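Side-chain contacts in LP04448p (Drosophila melanogaster, PDB 4QMH), which belongs to the XMAP215 family, which drives microtubule polymerization with an array of TOG domains, and is represented here by the fourth of them: residues L66-N70 / A71-Q75; A74-T77 / L78-E82; L209-D212 / A213-A217; P223-K226 / K227-L230. All blocks are in the same frame, centred on the assembly; numbering follows the deposited sequence.

The four contacts follow one another along a chain built of helices and loops, the first two overlapping at Ala74 and Gln75, and fall into two pairs well apart in the fold. Contacts 1 and 2 share helix 71-88, with centres 9 Å apart, and also touch where Leu66 packs against Thr77 and Leu78. Contacts 3 and 4 belong to the consecutive helices 211-221 and 226-236, with centres 14 Å apart, and meet where Asn215 packs on Leu230. Between the pairs, centres are 39 to 40 Å apart and no atoms touch, which fits an elongated TOG domain. Contacts 1, 3 and 4 lie at helix starts and contact 2 continues along the helix begun in contact 1, all formed by residues close in sequence.

Contact 1: L66-N70 / A71-Q75; sequences LVDSN and AKIAQ
Asp68 lays its carboxylate against the beta-branch of Ile73: OD2 lies 3.4 Å from Ile73 CG2, and the two side chains run at a slant to one another instead of meeting end on. The aspartate reaches this place because its CG stands opposite the backbone N (chi1 -159°). From there the two oxygens divide the work. OD1 takes the backbone N-H of Asn70 on its anti lone pair at 2.8 Å (Asp68 OD1 to Asn70 N), closing an Asx turn, while OD2 forms salt bridges with Arg65 and Arg34. With an alanine here, Asn70 N would probably lose its acceptor and the two arginines the carboxylate that holds them together.

Asn70, its CG also opposite its backbone N, brings OD1 to the first turn of helix 71-88. OD1 accepts from Ile73 N at 3.1 Å in the plane of its amide, on a lone pair, and the N-H points at it with an angle of 156°. The backbone oxygen of the same residue receives Ala74 N at 3.1 Å, so Asn70 occupies two of the N-H groups that begin the helix. Farther round, the methyl of Ala74 faces Leu66 O at 3.7 Å (CB to O), and one water donates to both Leu66 O and Ala74 O, tying the end of helix 58-66 to the new helix.

An Asx turn leading into an asparagine N-cap thus makes the short link between helices 58-66 and 71-88, consistent with the short interhelical links of the HEAT-type alpha-solenoid of TOG domains.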
ATOM      1  N   LEU A  66      -9.416   6.901  -6.195  1.00  8.95           N
ATOM      2  CA  LEU A  66      -8.733   6.836  -4.907  1.00  9.59           C
ATOM      3  C   LEU A  66      -8.016   8.153  -4.612  1.00  7.54           C
ATOM      4  O   LEU A  66      -7.828   8.508  -3.450  1.00 12.36           O
ATOM      5  CB  LEU A  66      -7.717   5.683  -4.899  1.00 12.62           C
ATOM      6  CG  LEU A  66      -8.284   4.269  -4.736  1.00  6.49           C
ATOM      7  CD1 LEU A  66      -7.207   3.211  -4.949  1.00  6.92           C
ATOM      8  CD2 LEU A  66      -8.895   4.134  -3.353  1.00  9.78           C
ATOM      9  N   VAL A  67      -7.601   8.836  -5.679  1.00 10.58           N
ATOM     10  CA  VAL A  67      -6.936  10.143  -5.570  1.00 11.56           C
ATOM     11  C   VAL A  67      -7.812  11.266  -6.124  1.00 10.78           C
ATOM     12  O   VAL A  67      -7.327  12.247  -6.698  1.00 12.03           O
ATOM     13  CB  VAL A  67      -5.558  10.149  -6.281  1.00 14.31           C
ATOM     14  CG1 VAL A  67      -4.654   9.099  -5.665  1.00 18.19           C
ATOM     15  CG2 VAL A  67      -5.699   9.931  -7.787  1.00 14.88           C
ATOM     16  N   ASP A  68      -9.121  11.109  -5.959  1.00 12.38           N
ATOM     17  CA  ASP A  68     -10.072  12.115  -6.413  1.00  8.77           C
ATOM     18  C   ASP A  68      -9.842  13.429  -5.673  1.00 10.64           C
ATOM     19  O   ASP A  68      -9.432  13.437  -4.517  1.00 12.94           O
ATOM     20  CB  ASP A  68     -11.496  11.622  -6.150  1.00 10.79           C
ATOM     21  CG  ASP A  68     -12.529  12.315  -7.021  1.00 11.08           C
ATOM     22  OD1 ASP A  68     -12.997  13.406  -6.645  1.00 11.48           O
ATOM     23  OD2 ASP A  68     -12.886  11.751  -8.072  1.00 10.44           O
ATOM     24  N   SER A  69     -10.153  14.541  -6.330  1.00 15.90           N
ATOM     25  CA  SER A  69     -10.022  15.844  -5.690  1.00 14.42           C
ATOM     26  C   SER A  69     -11.156  16.097  -4.688  1.00 15.30           C
ATOM     27  O   SER A  69     -11.065  16.973  -3.830  1.00 16.81           O
ATOM     28  CB  SER A  69      -9.956  16.948  -6.743  1.00 18.72           C
ATOM     29  OG  SER A  69     -11.098  16.902  -7.581  1.00 19.35           O
ATOM     30  N   ASN A  70     -12.221  15.309  -4.791  1.00 12.19           N
ATOM     31  CA  ASN A  70     -13.305  15.370  -3.823  1.00 13.62           C
ATOM     32  C   ASN A  70     -13.119  14.294  -2.754  1.00 15.06           C
ATOM     33  O   ASN A  70     -13.010  13.110  -3.068  1.00 13.47           O
ATOM     34  CB  ASN A  70     -14.646  15.212  -4.532  1.00 14.26           C
ATOM     35  CG  ASN A  70     -15.820  15.305  -3.582  1.00 13.17           C
ATOM     36  OD1 ASN A  70     -16.110  14.357  -2.851  1.00 17.66           O
ATOM     37  ND2 ASN A  70     -16.514  16.449  -3.594  1.00 14.71           N
ATOM     38  N   ALA A  71     -13.060  14.711  -1.493  1.00 13.31           N
ATOM     39  CA  ALA A  71     -12.774  13.794  -0.387  1.00 11.52           C
ATOM     40  C   ALA A  71     -13.818  12.692  -0.231  1.00 11.75           C
ATOM     41  O   ALA A  71     -13.479  11.547   0.072  1.00 17.22           O
ATOM     42  CB  ALA A  71     -12.622  14.570   0.918  1.00 20.12           C
ATOM     43  N   LYS A  72     -15.087  13.039  -0.420  1.00 12.95           N
ATOM     44  CA  LYS A  72     -16.164  12.055  -0.321  1.00 11.41           C
ATOM     45  C   LYS A  72     -15.978  10.921  -1.326  1.00  8.91           C
ATOM     46  O   LYS A  72     -16.138   9.748  -0.992  1.00 12.56           O
ATOM     47  CB  LYS A  72     -17.527  12.725  -0.513  1.00 13.61           C
ATOM     48  CG  LYS A  72     -17.830  13.801   0.529  1.00 22.29           C
ATOM     49  CD  LYS A  72     -19.104  14.564   0.183  1.00 34.41           C
ATOM     50  CE  LYS A  72     -19.391  15.675   1.186  1.00 36.78           C
ATOM     51  NZ  LYS A  72     -20.510  16.536   0.714  1.00 41.29           N
ATOM     52  N   ILE A  73     -15.640  11.278  -2.561  1.00  8.69           N
ATOM     53  CA  ILE A  73     -15.410  10.273  -3.596  1.00  9.27           C
ATOM     54  C   ILE A  73     -14.215   9.387  -3.240  1.00 10.43           C
ATOM     55  O   ILE A  73     -14.274   8.166  -3.367  1.00  9.74           O
ATOM     56  CB  ILE A  73     -15.154  10.922  -4.972  1.00  9.19           C
ATOM     57  CG1 ILE A  73     -16.387  11.688  -5.459  1.00 12.02           C
ATOM     58  CG2 ILE A  73     -14.744   9.867  -5.994  1.00 11.01           C
ATOM     59  CD1 ILE A  73     -17.606  10.792  -5.708  1.00 10.72           C
ATOM     60  N   ALA A  74     -13.128  10.010  -2.792  1.00  9.98           N
ATOM     61  CA  ALA A  74     -11.933   9.262  -2.421  1.00 11.34           C
ATOM     62  C   ALA A  74     -12.214   8.269  -1.294  1.00 12.42           C
ATOM     63  O   ALA A  74     -11.723   7.136  -1.314  1.00 10.46           O
ATOM     64  CB  ALA A  74     -10.805  10.218  -2.034  1.00 13.57           C
ATOM     65  N   GLN A  75     -13.000   8.695  -0.311  1.00  9.90           N
ATOM     66  CA  GLN A  75     -13.362   7.834   0.803  1.00 14.33           C
ATOM     67  C   GLN A  75     -14.286   6.700   0.368  1.00 11.58           C
ATOM     68  O   GLN A  75     -14.094   5.547   0.753  1.00 13.48           O
ATOM     69  CB  GLN A  75     -13.991   8.657   1.917  1.00 14.22           C
ATOM     70  CG  GLN A  75     -12.994   9.629   2.525  1.00 15.38           C
ATOM     71  CD  GLN A  75     -13.657  10.786   3.228  1.00 16.72           C
ATOM     72  OE1 GLN A  75     -14.860  10.758   3.491  1.00 19.71           O
ATOM     73  NE2 GLN A  75     -12.873  11.822   3.536  1.00 17.26           N
TER
HETATM   74  O   HOH W   1      -8.756   7.425  -1.272  1.00 19.76           O

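Contact 2: A74-T77 / L78-E82; sequences AQTT and LAICE
Thr76 O accepts from Ile80 N at 2.9 Å, a bond lying in the carbonyl plane with an N-H...O angle of 157°. Carbon groups crowd round the same oxygen: Ala79 CB comes to 3.3 Å and Ile80 CG1 to 3.6 Å of Thr76 O. Ile80 CG1, opposite its own carbonyl carbon, passes beside this oxygen and brings CD1 to within 4.1 Å of Thr76 CG2, the two side chains passing at an angle. That meeting depends on the rotation of the threonine, whose CG2 stands opposite the backbone N while OG1 (chi1 -64°) lies beside it and turns back to bond to Lys72 O.

Thr77 repeats the pattern one residue on. Its OG1 bonds to Ile73 O, which satisfies the hydroxyl of a buried residue and fixes the methyl. CG2 then lies 4.3 Å from Cys81 SG, and Thr77 O accepts from Cys81 N at 2.9 Å. On another side of the helix Leu78 folds toward the preceding turn, its CG 3.6 Å from Ala74 O, the carbonyl that also receives Leu78 N.

The side chains spread from here to several neighbours. Ile80 packs on Leu38 and Leu41 of helix 31-48, whereas Leu78 and Cys81 meet Phe103 of helix 96-106.

Regular i to i+4 backbone bonds, with threonine hydroxyls bonded to carbonyls a turn earlier, are those of a continuous alpha-helix, here one packed between other helices in the manner of the alpha-solenoid, HEAT-type fold of TOG domains.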
ATOM      1  N   ALA A  74     -13.128  10.010  -2.792  1.00  9.98           N
ATOM      2  CA  ALA A  74     -11.933   9.262  -2.421  1.00 11.34           C
ATOM      3  C   ALA A  74     -12.214   8.269  -1.294  1.00 12.42           C
ATOM      4  O   ALA A  74     -11.723   7.136  -1.314  1.00 10.46           O
ATOM      5  CB  ALA A  74     -10.805  10.218  -2.034  1.00 13.57           C
ATOM      6  N   GLN A  75     -13.000   8.695  -0.311  1.00  9.90           N
ATOM      7  CA  GLN A  75     -13.362   7.834   0.803  1.00 14.33           C
ATOM      8  C   GLN A  75     -14.286   6.700   0.368  1.00 11.58           C
ATOM      9  O   GLN A  75     -14.094   5.547   0.753  1.00 13.48           O
ATOM     10  CB  GLN A  75     -13.991   8.657   1.917  1.00 14.22           C
ATOM     11  CG  GLN A  75     -12.994   9.629   2.525  1.00 15.38           C
ATOM     12  CD  GLN A  75     -13.657  10.786   3.228  1.00 16.72           C
ATOM     13  OE1 GLN A  75     -14.860  10.758   3.491  1.00 19.71           O
ATOM     14  NE2 GLN A  75     -12.873  11.822   3.536  1.00 17.26           N
ATOM     15  N   THR A  76     -15.276   7.032  -0.453  1.00  8.82           N
ATOM     16  CA  THR A  76     -16.201   6.031  -0.965  1.00 11.24           C
ATOM     17  C   THR A  76     -15.435   4.975  -1.753  1.00  9.59           C
ATOM     18  O   THR A  76     -15.725   3.770  -1.662  1.00 11.16           O
ATOM     19  CB  THR A  76     -17.290   6.674  -1.849  1.00 11.89           C
ATOM     20  OG1 THR A  76     -18.084   7.557  -1.043  1.00 14.78           O
ATOM     21  CG2 THR A  76     -18.204   5.599  -2.451  1.00 12.15           C
ATOM     22  N   THR A  77     -14.453   5.425  -2.525  1.00  7.35           N
ATOM     23  CA  THR A  77     -13.658   4.522  -3.349  1.00  8.05           C
ATOM     24  C   THR A  77     -12.851   3.540  -2.490  1.00  9.64           C
ATOM     25  O   THR A  77     -12.721   2.368  -2.842  1.00  8.23           O
ATOM     26  CB  THR A  77     -12.761   5.301  -4.346  1.00  7.32           C
ATOM     27  OG1 THR A  77     -13.578   6.163  -5.150  1.00  7.92           O
ATOM     28  CG2 THR A  77     -11.979   4.367  -5.235  1.00  9.57           C
ATOM     29  N   LEU A  78     -12.324   3.995  -1.352  1.00  8.92           N
ATOM     30  CA  LEU A  78     -11.634   3.074  -0.451  1.00  7.70           C
ATOM     31  C   LEU A  78     -12.581   1.966   0.005  1.00  9.14           C
ATOM     32  O   LEU A  78     -12.215   0.791  -0.007  1.00  9.36           O
ATOM     33  CB  LEU A  78     -11.041   3.803   0.758  1.00  9.51           C
ATOM     34  CG  LEU A  78      -9.826   4.686   0.466  1.00 13.70           C
ATOM     35  CD1 LEU A  78      -9.622   5.675   1.616  1.00 13.32           C
ATOM     36  CD2 LEU A  78      -8.558   3.849   0.216  1.00 10.95           C
ATOM     37  N   ALA A  79     -13.799   2.349   0.389  1.00 10.51           N
ATOM     38  CA  ALA A  79     -14.817   1.382   0.796  1.00 11.25           C
ATOM     39  C   ALA A  79     -15.097   0.395  -0.326  1.00 10.63           C
ATOM     40  O   ALA A  79     -15.210  -0.810  -0.091  1.00 10.92           O
ATOM     41  CB  ALA A  79     -16.104   2.101   1.211  1.00 12.94           C
ATOM     42  N   ILE A  80     -15.226   0.898  -1.550  1.00  9.24           N
ATOM     43  CA  ILE A  80     -15.465   0.007  -2.688  1.00  8.65           C
ATOM     44  C   ILE A  80     -14.310  -0.954  -2.940  1.00 11.84           C
ATOM     45  O   ILE A  80     -14.524  -2.126  -3.262  1.00 10.69           O
ATOM     46  CB  ILE A  80     -15.775   0.800  -3.966  1.00 12.76           C
ATOM     47  CG1 ILE A  80     -17.178   1.401  -3.871  1.00 22.05           C
ATOM     48  CG2 ILE A  80     -15.676  -0.104  -5.188  1.00 10.70           C
ATOM     49  CD1 ILE A  80     -17.460   2.445  -4.927  1.00 23.84           C
ATOM     50  N   CYS A  81     -13.081  -0.474  -2.782  1.00  9.05           N
ATOM     51  CA  CYS A  81     -11.932  -1.345  -2.989  1.00  7.94           C
ATOM     52  C   CYS A  81     -11.883  -2.447  -1.938  1.00 11.39           C
ATOM     53  O   CYS A  81     -11.478  -3.562  -2.235  1.00 10.37           O
ATOM     54  CB  CYS A  81     -10.624  -0.550  -3.006  1.00  9.58           C
ATOM     55  SG  CYS A  81     -10.434   0.446  -4.481  1.00 10.47           S
ATOM     56  N   GLU A  82     -12.304  -2.144  -0.717  1.00  7.36           N
ATOM     57  CA  GLU A  82     -12.334  -3.173   0.316  1.00 13.66           C
ATOM     58  C   GLU A  82     -13.384  -4.216  -0.053  1.00 15.30           C
ATOM     59  O   GLU A  82     -13.131  -5.419   0.046  1.00 12.24           O
ATOM     60  CB  GLU A  82     -12.599  -2.588   1.705  1.00 21.44           C
ATOM     61  CG  GLU A  82     -12.150  -3.515   2.827  1.00 35.19           C
ATOM     62  CD  GLU A  82     -12.244  -2.880   4.199  1.00 40.71           C
ATOM     63  OE1 GLU A  82     -12.055  -1.649   4.308  1.00 40.56           O
ATOM     64  OE2 GLU A  82     -12.508  -3.617   5.172  1.00 40.83           O
TER

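Contact 3: L209-D212 / A213-A217; sequences LGFD and AMNRA
Phe211 and Asn215 lie side by side one helical turn apart and point the same way, with ring and amide planes only 7° apart. The asparagine places its CB over a face of the ring, 4.1 Å from Phe211 CE2. Beside this pair, Arg216 bends at its third torsion (-66°) and returns over the helix, so that one face of its guanidinium lies over Asp212 O, which is offset toward the rim, and NH1 comes within 3.7 Å of Asp212 CB. Its charge is near the aspartate without touching it, Asp212 OD2 to Arg216 NH1 being 5.0 Å. The backbone Asp212 O accepts from Arg216 N at 2.9 Å and from a water that also receives a weak bond from Asn215 ND2.

Behind these contacts lies the break at Gly210, where the helix begins and phi is 84°: a beta carbon there would be pressed against Leu209 O. Gly210 O accepts from Met214 N at 3.3 Å, and a second water joins Leu209 O to Ala213 N. Leu209 CB then rests on Met214 CG, at 4.1 Å.

Gly210 follows helix 192-209 and takes the N-cap position of helix 211-221. Leu209 faces Ile176, His177 and Val180 of helix 173-186, Met214 touches Leu183, Leu233, Ile205 and Met206, and Phe211 packs on Leu233 of helix 226-236, with a cation-pi contact to Arg237.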
ATOM      1  N   LEU A 209      17.277  -8.132   4.767  1.00 13.00           N
ATOM      2  CA  LEU A 209      18.535  -7.802   4.099  1.00 11.62           C
ATOM      3  C   LEU A 209      19.760  -8.321   4.839  1.00 14.02           C
ATOM      4  O   LEU A 209      20.786  -8.621   4.218  1.00 15.82           O
ATOM      5  CB  LEU A 209      18.670  -6.292   3.906  1.00 12.28           C
ATOM      6  CG  LEU A 209      17.638  -5.664   2.975  1.00  9.81           C
ATOM      7  CD1 LEU A 209      18.002  -4.192   2.697  1.00 12.40           C
ATOM      8  CD2 LEU A 209      17.521  -6.461   1.679  1.00 14.05           C
ATOM      9  N   GLY A 210      19.664  -8.412   6.161  1.00 11.73           N
ATOM     10  CA  GLY A 210      20.814  -8.753   6.985  1.00 15.27           C
ATOM     11  C   GLY A 210      21.713  -7.571   7.329  1.00 14.61           C
ATOM     12  O   GLY A 210      21.735  -6.563   6.622  1.00 14.53           O
ATOM     13  N   PHE A 211      22.467  -7.700   8.419  1.00 14.65           N
ATOM     14  CA  PHE A 211      23.346  -6.633   8.889  1.00 12.92           C
ATOM     15  C   PHE A 211      24.407  -6.210   7.872  1.00 12.02           C
ATOM     16  O   PHE A 211      24.587  -5.022   7.614  1.00 15.54           O
ATOM     17  CB  PHE A 211      24.037  -7.045  10.192  1.00 14.64           C
ATOM     18  CG  PHE A 211      24.979  -6.006  10.727  1.00 14.29           C
ATOM     19  CD1 PHE A 211      24.510  -4.981  11.538  1.00 15.21           C
ATOM     20  CD2 PHE A 211      26.327  -6.040  10.415  1.00 14.60           C
ATOM     21  CE1 PHE A 211      25.366  -4.015  12.030  1.00 22.29           C
ATOM     22  CE2 PHE A 211      27.195  -5.072  10.904  1.00 15.90           C
ATOM     23  CZ  PHE A 211      26.713  -4.058  11.713  1.00 24.00           C
ATOM     24  N   ASP A 212      25.122  -7.183   7.305  1.00 14.50           N
ATOM     25  CA  ASP A 212      26.210  -6.880   6.385  1.00 14.80           C
ATOM     26  C   ASP A 212      25.766  -6.026   5.191  1.00 12.64           C
ATOM     27  O   ASP A 212      26.427  -5.046   4.840  1.00 15.81           O
ATOM     28  CB  ASP A 212      26.875  -8.172   5.898  1.00 16.33           C
ATOM     29  CG  ASP A 212      27.672  -8.873   6.992  1.00 26.09           C
ATOM     30  OD1 ASP A 212      27.951  -8.248   8.041  1.00 24.26           O
ATOM     31  OD2 ASP A 212      28.039 -10.051   6.790  1.00 26.29           O
ATOM     32  N   ALA A 213      24.639  -6.388   4.587  1.00 17.62           N
ATOM     33  CA  ALA A 213      24.121  -5.651   3.438  1.00 15.85           C
ATOM     34  C   ALA A 213      23.734  -4.223   3.828  1.00 14.10           C
ATOM     35  O   ALA A 213      23.975  -3.274   3.083  1.00 13.52           O
ATOM     36  CB  ALA A 213      22.936  -6.384   2.814  1.00 19.43           C
ATOM     37  N   MET A 214      23.157  -4.063   5.013  1.00 16.39           N
ATOM     38  CA  MET A 214      22.735  -2.731   5.437  1.00 12.52           C
ATOM     39  C   MET A 214      23.939  -1.873   5.770  1.00 14.64           C
ATOM     40  O   MET A 214      23.966  -0.678   5.472  1.00 14.16           O
ATOM     41  CB  MET A 214      21.761  -2.806   6.612  1.00 10.58           C
ATOM     42  CG  MET A 214      20.467  -3.493   6.232  1.00 14.28           C
ATOM     43  SD  MET A 214      19.236  -3.488   7.532  1.00 12.21           S
ATOM     44  CE  MET A 214      18.742  -1.760   7.554  1.00  9.77           C
ATOM     45  N   ASN A 215      24.948  -2.490   6.372  1.00 14.29           N
ATOM     46  CA  ASN A 215      26.184  -1.784   6.667  1.00 16.59           C
ATOM     47  C   ASN A 215      26.933  -1.379   5.387  1.00 16.31           C
ATOM     48  O   ASN A 215      27.514  -0.297   5.319  1.00 18.67           O
ATOM     49  CB  ASN A 215      27.063  -2.631   7.578  1.00 17.95           C
ATOM     50  CG  ASN A 215      28.250  -1.872   8.090  1.00 23.42           C
ATOM     51  OD1 ASN A 215      28.107  -0.937   8.872  1.00 22.08           O
ATOM     52  ND2 ASN A 215      29.440  -2.262   7.644  1.00 28.43           N
ATOM     53  N   ARG A 216      26.896  -2.234   4.370  1.00 17.96           N
ATOM     54  CA  ARG A 216      27.495  -1.899   3.078  1.00 15.49           C
ATOM     55  C   ARG A 216      26.792  -0.708   2.446  1.00 19.21           C
ATOM     56  O   ARG A 216      27.430   0.182   1.874  1.00 19.33           O
ATOM     57  CB  ARG A 216      27.440  -3.089   2.113  1.00 21.85           C
ATOM     58  CG  ARG A 216      28.466  -4.166   2.398  1.00 32.82           C
ATOM     59  CD  ARG A 216      28.634  -5.105   1.211  1.00 34.27           C
ATOM     60  NE  ARG A 216      27.434  -5.892   0.935  1.00 38.17           N
ATOM     61  CZ  ARG A 216      27.147  -7.049   1.524  1.00 37.10           C
ATOM     62  NH1 ARG A 216      27.970  -7.555   2.434  1.00 43.31           N
ATOM     63  NH2 ARG A 216      26.036  -7.701   1.208  1.00 36.94           N
ATOM     64  N   ALA A 217      25.467  -0.704   2.548  1.00 18.58           N
ATOM     65  CA  ALA A 217      24.662   0.392   2.028  1.00 17.45           C
ATOM     66  C   ALA A 217      25.006   1.691   2.750  1.00 17.05           C
ATOM     67  O   ALA A 217      25.063   2.756   2.138  1.00 17.64           O
ATOM     68  CB  ALA A 217      23.175   0.068   2.165  1.00 14.67           C
TER
HETATM   69  O   HOH W   2      23.397  -9.019   4.707  1.00 15.59           O
HETATM   70  O   HOH W   3      29.235  -4.857   5.562  1.00 27.98           O

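Contact 4: P223-K226 / K227-L230; sequences PASK and KDIL
Pro223 and Ile229 supply the apolar part of the contact. The proline ring turns its CG to the far end of the isoleucine, CD1, at 3.3 Å, closer than carbon atoms usually pack, and the two groups are slanted to one another. Ile229 sends its CG1 branch back toward the start of the helix, beside its own backbone N (chi1 -62°), and an extended second torsion carries CD1 over the turn. That methyl also lies 3.3 Å from Ala224 O, while CG1 borders Ser225 O at 3.5 Å. The outer branch of the buried isoleucine thus packs against the loop leading into its own helix, and both it and Pro223 continue onto Leu218 and Tyr184.

Backbone hydrogen bonds form the second group. Ile229 N donates to Ser225 O at 3.0 Å, almost straight on, and Leu230 N to Lys226 O at 2.9 Å. The latter oxygen also has Leu230 CB against it, at 3.4 Å.

The polar side chains approach without bonding across the contact. Ser225 holds the N-cap position, but its hydroxyl makes no capping bond. Its CB lies 3.9 Å from Asp228 OD2. A carboxylate in this first turn would probably be stabilised by the positive end of the helix dipole.

Ser225 takes a left-handed helical conformation (phi 64°), from which the chain enters helix 226-236: a short interhelical turn, closed by proline-isoleucine packing, between successive helices of the TOG domain's alpha-solenoid.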
ATOM      1  N   PRO A 223      25.261   8.543   3.977  1.00 22.64           N
ATOM      2  CA  PRO A 223      24.280   9.524   4.441  1.00 16.97           C
ATOM      3  C   PRO A 223      24.844  10.296   5.629  1.00 18.68           C
ATOM      4  O   PRO A 223      25.865   9.902   6.190  1.00 22.69           O
ATOM      5  CB  PRO A 223      23.106   8.647   4.896  1.00 20.97           C
ATOM      6  CG  PRO A 223      23.762   7.390   5.345  1.00 18.62           C
ATOM      7  CD  PRO A 223      24.908   7.174   4.395  1.00 23.32           C
ATOM      8  N   ALA A 224      24.185  11.390   5.994  1.00 25.11           N
ATOM      9  CA  ALA A 224      24.535  12.142   7.184  1.00 23.78           C
ATOM     10  C   ALA A 224      24.211  11.313   8.423  1.00 24.24           C
ATOM     11  O   ALA A 224      23.390  10.389   8.362  1.00 20.85           O
ATOM     12  CB  ALA A 224      23.761  13.457   7.212  1.00 22.77           C
ATOM     13  N   SER A 225      24.856  11.646   9.541  1.00 15.75           N
ATOM     14  CA  SER A 225      24.585  10.991  10.814  1.00 18.11           C
ATOM     15  C   SER A 225      24.938   9.505  10.770  1.00 16.32           C
ATOM     16  O   SER A 225      24.213   8.670  11.316  1.00 17.03           O
ATOM     17  CB  SER A 225      23.113  11.167  11.201  1.00 27.67           C
ATOM     18  OG  SER A 225      22.790  12.539  11.333  1.00 32.87           O
ATOM     19  N   LYS A 226      26.054   9.190  10.123  1.00 16.63           N
ATOM     20  CA  LYS A 226      26.510   7.806  10.009  1.00 16.94           C
ATOM     21  C   LYS A 226      26.598   7.113  11.367  1.00 21.60           C
ATOM     22  O   LYS A 226      26.269   5.933  11.483  1.00 17.83           O
ATOM     23  CB  LYS A 226      27.856   7.738   9.285  1.00 20.97           C
ATOM     24  CG  LYS A 226      28.433   6.329   9.166  1.00 31.65           C
ATOM     25  CD  LYS A 226      29.719   6.312   8.342  1.00 38.02           C
ATOM     26  CE  LYS A 226      29.488   6.829   6.918  1.00 43.64           C
ATOM     27  NZ  LYS A 226      28.708   5.898   6.035  1.00 31.30           N
ATOM     28  N   LYS A 227      27.024   7.848  12.394  1.00 19.42           N
ATOM     29  CA  LYS A 227      27.153   7.278  13.737  1.00 18.72           C
ATOM     30  C   LYS A 227      25.818   6.823  14.309  1.00 14.86           C
ATOM     31  O   LYS A 227      25.730   5.763  14.935  1.00 17.59           O
ATOM     32  CB  LYS A 227      27.815   8.276  14.694  1.00 18.77           C
ATOM     33  CG  LYS A 227      29.289   8.492  14.430  1.00 32.22           C
ATOM     34  CD  LYS A 227      29.911   9.358  15.520  1.00 41.46           C
ATOM     35  CE  LYS A 227      31.428   9.411  15.389  1.00 49.36           C
ATOM     36  NZ  LYS A 227      32.060  10.147  16.523  1.00 55.28           N
ATOM     37  N   ASP A 228      24.778   7.623  14.097  1.00 14.40           N
ATOM     38  CA  ASP A 228      23.446   7.265  14.562  1.00 14.42           C
ATOM     39  C   ASP A 228      22.820   6.133  13.752  1.00 14.89           C
ATOM     40  O   ASP A 228      22.130   5.282  14.309  1.00 15.01           O
ATOM     41  CB  ASP A 228      22.552   8.498  14.583  1.00 15.84           C
ATOM     42  CG  ASP A 228      23.099   9.576  15.500  1.00 26.45           C
ATOM     43  OD1 ASP A 228      23.146   9.334  16.724  1.00 25.30           O
ATOM     44  OD2 ASP A 228      23.506  10.646  15.001  1.00 27.78           O
ATOM     45  N   ILE A 229      23.066   6.114  12.446  1.00 12.57           N
ATOM     46  CA  ILE A 229      22.558   5.028  11.612  1.00 13.16           C
ATOM     47  C   ILE A 229      23.226   3.714  12.013  1.00 15.06           C
ATOM     48  O   ILE A 229      22.558   2.689  12.194  1.00 11.79           O
ATOM     49  CB  ILE A 229      22.762   5.322  10.110  1.00 10.20           C
ATOM     50  CG1 ILE A 229      21.979   6.581   9.714  1.00 14.74           C
ATOM     51  CG2 ILE A 229      22.323   4.132   9.262  1.00 11.61           C
ATOM     52  CD1 ILE A 229      22.447   7.207   8.419  1.00 17.04           C
ATOM     53  N   LEU A 230      24.542   3.748  12.187  1.00 14.04           N
ATOM     54  CA  LEU A 230      25.264   2.549  12.594  1.00 10.68           C
ATOM     55  C   LEU A 230      24.783   2.087  13.971  1.00 12.00           C
ATOM     56  O   LEU A 230      24.602   0.888  14.204  1.00 11.61           O
ATOM     57  CB  LEU A 230      26.772   2.779  12.592  1.00 10.44           C
ATOM     58  CG  LEU A 230      27.591   1.563  13.030  1.00 10.16           C
ATOM     59  CD1 LEU A 230      27.306   0.363  12.132  1.00 13.36           C
ATOM     60  CD2 LEU A 230      29.061   1.917  13.038  1.00 16.05           C
TER